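Local coordinates for probable dipeptidase (Pseudomonas aeruginosa, PDB 3B40), which probably hydrolyses dipeptides as a metal-dependent enzyme of the membrane dipeptidase (M19) family, at residues L52-A55 with G56-R59; W369-V372 with S373-R376. The protein carries 11 engineered substitutions. All coordinates share one frame; numbering follows the deposited sequence.

Contact 1. Residues L52-A55 with G56-R59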
loop_
_atom_site.group_PDB
_atom_site.type_symbol
_atom_site.label_atom_id
_atom_site.label_comp_id
_atom_site.label_asym_id
_atom_site.label_seq_id
_atom_site.Cartn_x
_atom_site.Cartn_y
_atom_site.Cartn_z
ATOM N N LEU A 52 -15.750 -7.211 -9.084
ATOM C CA LEU A 52 -15.573 -7.484 -10.510
ATOM C C LEU A 52 -16.362 -6.524 -11.413
ATOM O O LEU A 52 -15.948 -6.224 -12.519
ATOM C CB LEU A 52 -15.838 -8.955 -10.843
ATOM C CG LEU A 52 -14.939 -10.021 -10.185
ATOM C CD1 LEU A 52 -15.479 -11.422 -10.497
ATOM C CD2 LEU A 52 -13.483 -9.916 -10.594
ATOM N N VAL A 53 -17.494 -6.043 -10.913
ATOM C CA VAL A 53 -18.312 -5.044 -11.607
ATOM C C VAL A 53 -17.607 -3.689 -11.747
ATOM O O VAL A 53 -17.509 -3.133 -12.860
ATOM C CB VAL A 53 -19.690 -4.859 -10.903
ATOM C CG1 VAL A 53 -20.527 -3.762 -11.615
ATOM C CG2 VAL A 53 -20.466 -6.192 -10.883
ATOM N N LYS A 54 -17.096 -3.158 -10.628
ATOM C CA LYS A 54 -16.401 -1.859 -10.665
ATOM C C LYS A 54 -15.168 -1.969 -11.569
ATOM O O LYS A 54 -14.916 -1.082 -12.363
ATOM C CB LYS A 54 -16.020 -1.370 -9.262
ATOM C CG LYS A 54 -17.204 -1.004 -8.357
ATOM C CD LYS A 54 -16.717 -0.598 -6.967
ATOM C CE LYS A 54 -17.837 -0.155 -6.069
ATOM N NZ LYS A 54 -18.661 -1.347 -5.716
ATOM N N ALA A 55 -14.443 -3.090 -11.485
ATOM C CA ALA A 55 -13.196 -3.265 -12.239
ATOM C C ALA A 55 -13.420 -3.381 -13.726
ATOM O O ALA A 55 -12.629 -2.847 -14.503
ATOM C CB ALA A 55 -12.383 -4.471 -11.718
ATOM N N GLY A 56 -14.487 -4.092 -14.114
ATOM C CA GLY A 56 -14.899 -4.188 -15.515
ATOM C C GLY A 56 -15.278 -2.837 -16.099
ATOM O O GLY A 56 -14.927 -2.532 -17.232
ATOM N N ARG A 57 -16.007 -2.044 -15.317
ATOM C CA ARG A 57 -16.436 -0.696 -15.694
ATOM C C ARG A 57 -15.244 0.236 -15.908
ATOM O O ARG A 57 -15.211 1.003 -16.878
ATOM C CB ARG A 57 -17.293 -0.082 -14.589
ATOM C CG ARG A 57 -18.737 0.188 -14.967
ATOM C CD ARG A 57 -19.382 1.132 -13.953
ATOM N NE ARG A 57 -19.612 0.504 -12.653
ATOM C CZ ARG A 57 -19.474 1.132 -11.480
ATOM N NH1 ARG A 57 -19.096 2.403 -11.426
ATOM N NH2 ARG A 57 -19.716 0.494 -10.352
ATOM N N GLY A 58 -14.294 0.203 -14.977
ATOM C CA GLY A 58 -13.132 1.055 -15.067
ATOM C C GLY A 58 -12.125 0.505 -16.038
ATOM O O GLY A 58 -11.262 1.241 -16.484
ATOM N N ARG A 59 -12.211 -0.796 -16.357
ATOM C CA ARG A 59 -11.170 -1.466 -17.175
ATOM C C ARG A 59 -9.847 -1.672 -16.420
ATOM O O ARG A 59 -8.789 -1.683 -17.035
ATOM C CB ARG A 59 -10.880 -0.714 -18.504
ATOM C CG ARG A 59 -12.098 -0.401 -19.386
ATOM C CD ARG A 59 -12.840 -1.668 -19.817
ATOM N NE ARG A 59 -11.984 -2.660 -20.487
ATOM C CZ ARG A 59 -11.853 -2.797 -21.813
ATOM N NH1 ARG A 59 -11.057 -3.743 -22.281
ATOM N NH2 ARG A 59 -12.530 -2.026 -22.681
#
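Lys54 and Arg57 meet through their side chains one helical turn apart, and the ammonium of Lys54 is gripped by three groups: NZ forms salt bridges with Asp51 OD2 and Asp45 OD1 and a hydrogen bond with Gly46 O. Arg57 lies alongside Lys54, both side chains pointing the same way. The bend of Arg57 at chi3 (-71°) folds its guanidinium back along the helix: NH2 comes to rest 3.5 Å from Lys54 CG, and Lys54 CA sits over one face of the group. The charged ends, Lys54 NZ and Arg57 NH2, stay 5.1 Å apart and share Asp45 OD1 in salt bridges, which probably offsets their like charge. The helix, 52-58, connects strands 25-29 and 62-68 in a parallel beta-alpha-beta unit, and the methyl of Ala55 packs against Phe131 of strand 131-138. Its barely two turns are held by backbone bonds from Gly58 N to Lys54 O at 3.0 Å, and likewise from Gly56 N to Leu52 O and from Arg57 N to Val53 O. A Schellman motif ends the helix, with Arg59 as its C-prime residue at positive phi (72°). Leu60 N reaches back to Ala55 O, while Arg59 N makes a weak bond to Gly56 O. A second weak bond, strongly bent, joins Arg59 N to Ala55 O at 2.8 Å.

Contact 2. Residues W369-V372 with S373-R376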
loop_
_atom_site.group_PDB
_atom_site.type_symbol
_atom_site.label_atom_id
_atom_site.label_comp_id
_atom_site.label_asym_id
_atom_site.label_seq_id
_atom_site.Cartn_x
_atom_site.Cartn_y
_atom_site.Cartn_z
ATOM N N TRP A 369 -11.512 9.915 -7.554
ATOM C CA TRP A 369 -11.084 8.500 -7.674
ATOM C C TRP A 369 -11.431 7.753 -6.408
ATOM O O TRP A 369 -10.600 7.602 -5.530
ATOM C CB TRP A 369 -9.580 8.387 -7.971
ATOM C CG TRP A 369 -9.043 6.977 -8.220
ATOM C CD1 TRP A 369 -9.708 5.939 -8.811
ATOM C CD2 TRP A 369 -7.722 6.479 -7.905
ATOM N NE1 TRP A 369 -8.890 4.817 -8.870
ATOM C CE2 TRP A 369 -7.663 5.137 -8.338
ATOM C CE3 TRP A 369 -6.573 7.051 -7.304
ATOM C CZ2 TRP A 369 -6.510 4.353 -8.198
ATOM C CZ3 TRP A 369 -5.434 6.281 -7.178
ATOM C CH2 TRP A 369 -5.410 4.932 -7.616
ATOM N N LYS A 370 -12.654 7.243 -6.348
ATOM C CA LYS A 370 -13.188 6.759 -5.103
ATOM C C LYS A 370 -13.290 5.249 -5.072
ATOM O O LYS A 370 -13.517 4.656 -4.018
ATOM C CB LYS A 370 -14.540 7.412 -4.818
ATOM C CG LYS A 370 -15.710 6.891 -5.656
ATOM C CD LYS A 370 -16.979 7.645 -5.288
ATOM C CE LYS A 370 -17.967 7.626 -6.431
ATOM N NZ LYS A 370 -18.748 6.344 -6.462
ATOM N N ASP A 371 -13.160 4.638 -6.245
ATOM C CA ASP A 371 -13.089 3.186 -6.346
ATOM C C ASP A 371 -12.482 2.775 -7.705
ATOM O O ASP A 371 -12.137 3.634 -8.532
ATOM C CB ASP A 371 -14.474 2.544 -6.036
ATOM C CG ASP A 371 -15.539 2.894 -7.074
ATOM O OD1 ASP A 371 -15.229 2.915 -8.296
ATOM O OD2 ASP A 371 -16.688 3.156 -6.658
ATOM N N VAL A 372 -12.331 1.474 -7.930
ATOM C CA VAL A 372 -11.562 0.986 -9.092
ATOM C C VAL A 372 -12.241 1.303 -10.415
ATOM O O VAL A 372 -11.605 1.215 -11.465
ATOM C CB VAL A 372 -11.225 -0.541 -9.048
ATOM C CG1 VAL A 372 -10.267 -0.832 -7.890
ATOM C CG2 VAL A 372 -12.507 -1.382 -8.952
ATOM N N SER A 373 -13.528 1.663 -10.352
ATOM C CA SER A 373 -14.292 1.936 -11.568
ATOM C C SER A 373 -13.901 3.308 -12.121
ATOM O O SER A 373 -14.220 3.629 -13.280
ATOM C CB SER A 373 -15.808 1.862 -11.302
ATOM O OG SER A 373 -16.287 3.063 -10.738
ATOM N N GLU A 374 -13.198 4.095 -11.298
ATOM C CA GLU A 374 -12.852 5.511 -11.625
ATOM C C GLU A 374 -11.372 5.749 -12.049
ATOM O O GLU A 374 -10.901 6.902 -12.199
ATOM C CB GLU A 374 -13.270 6.425 -10.464
ATOM C CG GLU A 374 -14.787 6.624 -10.363
ATOM C CD GLU A 374 -15.238 7.686 -9.360
ATOM O OE1 GLU A 374 -14.441 8.183 -8.535
ATOM O OE2 GLU A 374 -16.438 8.040 -9.398
ATOM N N ILE A 375 -10.644 4.669 -12.311
ATOM C CA ILE A 375 -9.220 4.805 -12.722
ATOM C C ILE A 375 -8.978 5.720 -13.923
ATOM O O ILE A 375 -7.942 6.384 -14.009
ATOM C CB ILE A 375 -8.538 3.425 -12.964
ATOM C CG1 ILE A 375 -9.160 2.685 -14.169
ATOM C CG2 ILE A 375 -8.621 2.573 -11.680
ATOM C CD1 ILE A 375 -8.201 1.624 -14.809
ATOM N N ARG A 376 -9.934 5.779 -14.863
ATOM C CA ARG A 376 -9.732 6.579 -16.062
ATOM C C ARG A 376 -9.735 8.073 -15.754
ATOM O O ARG A 376 -9.229 8.863 -16.535
ATOM C CB ARG A 376 -10.751 6.207 -17.146
ATOM C CG ARG A 376 -10.666 4.703 -17.491
ATOM C CD ARG A 376 -11.715 4.221 -18.464
ATOM N NE ARG A 376 -13.043 4.416 -17.900
ATOM C CZ ARG A 376 -14.156 3.913 -18.401
ATOM N NH1 ARG A 376 -14.127 3.158 -19.504
ATOM N NH2 ARG A 376 -15.296 4.179 -17.802
#
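The loop that follows strand 354-357 makes a tight turn just ahead of helix 375-385, and Asp371 with Ser373 and Glu374 shapes it. Asp371 OD1 is gripped twice by one residue: Ser373 OG meets its syn lone pair at 2.7 Å, and Ser373 N approaches on the anti side at 2.9 Å. With chi1 near 66°, the Asp371 carboxylate swings over its own backbone toward this pair. Glu374 N closes the turn on Asp371 O at 3.0 Å. Glu374 in turn reaches back with an extended side chain, and its OE1 accepts Lys370 N at 3.0 Å on the anti side, 35° out of the carboxylate plane. The aliphatic part of Lys370 crosses this carboxylate, its CE 3.4 Å from Glu374 OE2, whereas Lys370 NZ stays 4.1 Å from Glu374 OE2, beyond a salt bridge. Lys370 NZ does form a long salt bridge, 3.8 Å, with Asp371 OD2. On the Trp369 side, Glu374 CB lies at the edge of the indole, in the plane of the ring, and Ile375 CG2 packs 3.6 Å from Trp369 NE1; Phe360 meets the Trp369 ring edge-to-face. The bonds to Asp371 OD1 and Asp371 O are those of an Asx turn overlapping a type I beta turn.

Contacts 1 and 2 are distant in sequence but adjacent in space, their centres about 9 Å apart, so that helix 52-58 packs against the turn that leads into helix 375-385. Ser373 sits at the junction: its CB is 3.3 Å from Lys54 O, and its OG lies 3.0 Å from Arg57 NH1. Further along, Gly58 O approaches Ile375 CG1 to 3.4 Å, and Val372 packs on Lys54 and Ala55. This packing joins the beta-alpha-beta unit of strands 25-29 and 62-68 to the loop after strand 354-357 in the TIM-barrel-like fold of the family. A bound cadmium ion lies about 8 Å from the side chain of Arg59, but neither contact supplies a residue seen coordinating cadmium or calcium.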